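Local coordinates for putative antibiotic biosynthesis monooxygenase (Bacteroides thetaiotaomicron, PDB 3KKF), which binds calcium ions and is probably an oxidoreductase of the antibiotic biosynthesis monooxygenase type, with a dimeric alpha/beta-barrel fold, at residues 8-13 with 57-62. Numbering follows the deposited sequence.
Sequences RLSRII and ILEIYA. With CA (calcium ion), chain C.
Arg8 meets Glu59 through both backbone and side chain. The two residues form an antiparallel hydrogen-bonded pair, and the Arg8 guanidinium also grips the carboxylate side-on in a salt bridge. NE of Arg8 lies 2.8 Å from OE2 of Glu59, a nearly straight bond on the syn side, while NH2 reaches the syn lone pair of OE1. The arginine chain leaves with CG anti to the backbone N (chi1 -168°) and bends at chi3, which turns this NE/NH2 edge to the acid although the two planes stand 45° apart. Leu9 follows on the other sheet face as a non-hydrogen-bonded pair with Leu58, its CD2 4.0 Å from CD1 of Leu58. Ser10 restores the hydrogen-bonded pattern with Ile57, whose N is 2.8 Å from Ser10 O. Ser10 OG donates to Glu59 OE2 over 2.6 Å. It arrives 59° out of the carboxylate plane, from the face opposite Arg8 NE. With Tyr61 OH donating to the anti lone pair of Glu59 OE1 at 2.7 Å, each carboxylate oxygen accepts two bonds in this conformer of Glu59, one of two. Farther along, CD1 of Ile12 packs on CD1 of Ile57 at 3.9 Å.

Just past strand 54-61, Ala62 O binds calcium with Gly1, Asn4 and Asn5. In the strand order 40-48, 54-61, 6-14, 87-97 this is the central pair of the antiparallel sheet, consistent with the dimeric alpha/beta-barrel family. Tyr67 of helix 64-71 bonds Arg8 NH1, helix 19-36 covers Ile12 and Ile57, and Leu9 and Leu58 pack against the second subunit.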
loop_
_atom_site.group_PDB
_atom_site.type_symbol
_atom_site.label_atom_id
_atom_site.label_comp_id
_atom_site.label_asym_id
_atom_site.label_seq_id
_atom_site.Cartn_x
_atom_site.Cartn_y
_atom_site.Cartn_z
ATOM N N ARG A 8 -4.103 -2.848 7.127
ATOM C CA ARG A 8 -4.034 -1.506 7.632
ATOM C C ARG A 8 -2.993 -0.693 6.879
ATOM O O ARG A 8 -2.004 -1.240 6.362
ATOM C CB ARG A 8 -3.672 -1.538 9.133
ATOM C CG ARG A 8 -3.844 -0.201 9.857
ATOM C CD ARG A 8 -3.706 -0.352 11.377
ATOM N NE ARG A 8 -2.313 -0.604 11.727
ATOM C CZ ARG A 8 -1.881 -0.751 12.980
ATOM N NH1 ARG A 8 -2.730 -0.658 13.993
ATOM N NH2 ARG A 8 -0.588 -0.972 13.218
ATOM N N LEU A 9 -3.236 0.601 6.766
ATOM C CA LEU A 9 -2.235 1.538 6.288
ATOM C C LEU A 9 -1.791 2.370 7.458
ATOM O O LEU A 9 -2.631 2.925 8.204
ATOM C CB LEU A 9 -2.772 2.513 5.240
ATOM C CG LEU A 9 -3.281 1.939 3.961
ATOM C CD1 LEU A 9 -3.998 3.009 3.144
ATOM C CD2 LEU A 9 -2.119 1.359 3.160
ATOM N N SER A 10 -0.503 2.414 7.684
ATOM C CA SER A 10 0.082 3.368 8.643
ATOM C C SER A 10 0.679 4.506 7.841
ATOM O O SER A 10 1.469 4.266 6.922
ATOM C CB SER A 10 1.165 2.762 9.511
ATOM O OG SER A 10 0.698 1.839 10.438
ATOM N N ARG A 11 0.289 5.730 8.143
ATOM C CA ARG A 11 0.858 6.930 7.494
ATOM C C ARG A 11 1.629 7.650 8.574
ATOM O O ARG A 11 1.066 7.973 9.627
ATOM C CB ARG A 11 -0.222 7.820 6.880
ATOM C CG ARG A 11 -0.822 7.269 5.599
ATOM C CD ARG A 11 -1.980 8.090 5.129
ATOM N NE ARG A 11 -1.691 9.516 5.092
ATOM C CZ ARG A 11 -1.475 10.218 3.983
ATOM N NH1 ARG A 11 -1.513 9.629 2.810
ATOM N NH2 ARG A 11 -1.231 11.522 4.057
ATOM N N ILE A 12 2.926 7.874 8.335
ATOM C CA ILE A 12 3.811 8.444 9.326
ATOM C C ILE A 12 4.523 9.663 8.794
ATOM O O ILE A 12 4.907 9.696 7.619
ATOM C CB ILE A 12 4.891 7.357 9.729
ATOM C CG1 ILE A 12 4.218 5.962 9.947
ATOM C CG2 ILE A 12 5.704 7.811 10.958
ATOM C CD1 ILE A 12 5.137 4.771 9.953
ATOM N N ILE A 13 4.667 10.686 9.640
ATOM C CA ILE A 13 5.499 11.838 9.315
ATOM C C ILE A 13 6.610 11.832 10.362
ATOM O O ILE A 13 6.344 11.866 11.568
ATOM C CB ILE A 13 4.770 13.186 9.339
ATOM C CG1 ILE A 13 3.638 13.191 8.301
ATOM C CG2 ILE A 13 5.775 14.329 9.049
ATOM C CD1 ILE A 13 2.770 14.466 8.315
ATOM N N ILE A 57 2.994 2.656 5.170
ATOM C CA ILE A 57 3.238 1.237 5.233
ATOM C C ILE A 57 1.920 0.472 5.010
ATOM O O ILE A 57 0.941 0.687 5.735
ATOM C CB ILE A 57 3.846 0.788 6.611
ATOM C CG1 ILE A 57 5.015 1.694 7.025
ATOM C CG2 ILE A 57 4.288 -0.692 6.555
ATOM C CD1 ILE A 57 5.636 1.320 8.312
ATOM N N LEU A 58 1.912 -0.408 4.014
ATOM C CA LEU A 58 0.818 -1.367 3.838
ATOM C C LEU A 58 1.156 -2.555 4.729
ATOM O O LEU A 58 2.180 -3.209 4.585
ATOM C CB LEU A 58 0.699 -1.824 2.387
ATOM C CG LEU A 58 -0.336 -2.941 2.129
ATOM C CD1 LEU A 58 -1.792 -2.572 2.492
ATOM C CD2 LEU A 58 -0.252 -3.395 0.674
ATOM N N GLU A 59 0.292 -2.786 5.697
ATOM C CA GLU A 59 0.439 -3.861 6.708
ATOM C C GLU A 59 -0.605 -4.913 6.490
ATOM O O GLU A 59 -1.789 -4.585 6.436
ATOM C CB GLU A 59 0.202 -3.313 8.118
ATOM C CG GLU A 59 0.963 -2.068 8.512
ATOM C CD GLU A 59 0.394 -1.490 9.830
ATOM O OE1 GLU A 59 0.645 -2.052 10.914
ATOM O OE2 GLU A 59 -0.332 -0.465 9.758
ATOM N N ILE A 60 -0.188 -6.178 6.362
ATOM C CA ILE A 60 -1.153 -7.277 6.248
ATOM C C ILE A 60 -0.721 -8.349 7.269
ATOM O O ILE A 60 0.423 -8.865 7.193
ATOM C CB ILE A 60 -1.248 -7.889 4.833
ATOM C CG1 ILE A 60 -1.582 -6.822 3.787
ATOM C CG2 ILE A 60 -2.268 -9.018 4.842
ATOM C CD1 ILE A 60 -1.542 -7.314 2.321
ATOM N N TYR A 61 -1.599 -8.619 8.237
ATOM C CA TYR A 61 -1.384 -9.637 9.243
ATOM C C TYR A 61 -2.373 -10.760 9.005
ATOM O O TYR A 61 -3.489 -10.536 8.529
ATOM C CB TYR A 61 -1.582 -9.065 10.666
ATOM C CG TYR A 61 -0.744 -7.844 10.945
ATOM C CD1 TYR A 61 0.549 -7.967 11.396
ATOM C CD2 TYR A 61 -1.228 -6.556 10.703
ATOM C CE1 TYR A 61 1.353 -6.842 11.627
ATOM C CE2 TYR A 61 -0.465 -5.443 10.933
ATOM C CZ TYR A 61 0.837 -5.583 11.384
ATOM O OH TYR A 61 1.614 -4.487 11.607
ATOM N N ALA A 62 -1.988 -11.996 9.338
ATOM C CA ALA A 62 -2.883 -13.141 9.121
ATOM C C ALA A 62 -4.224 -12.993 9.843
ATOM O O ALA A 62 -5.250 -13.461 9.352
ATOM C CB ALA A 62 -2.201 -14.429 9.563
HETATM CA CA CA C . -6.064 -14.866 7.680
HETATM O O HOH W 1 -5.622 -16.478 9.381
HETATM O O HOH W 2 -4.099 -15.840 6.752
#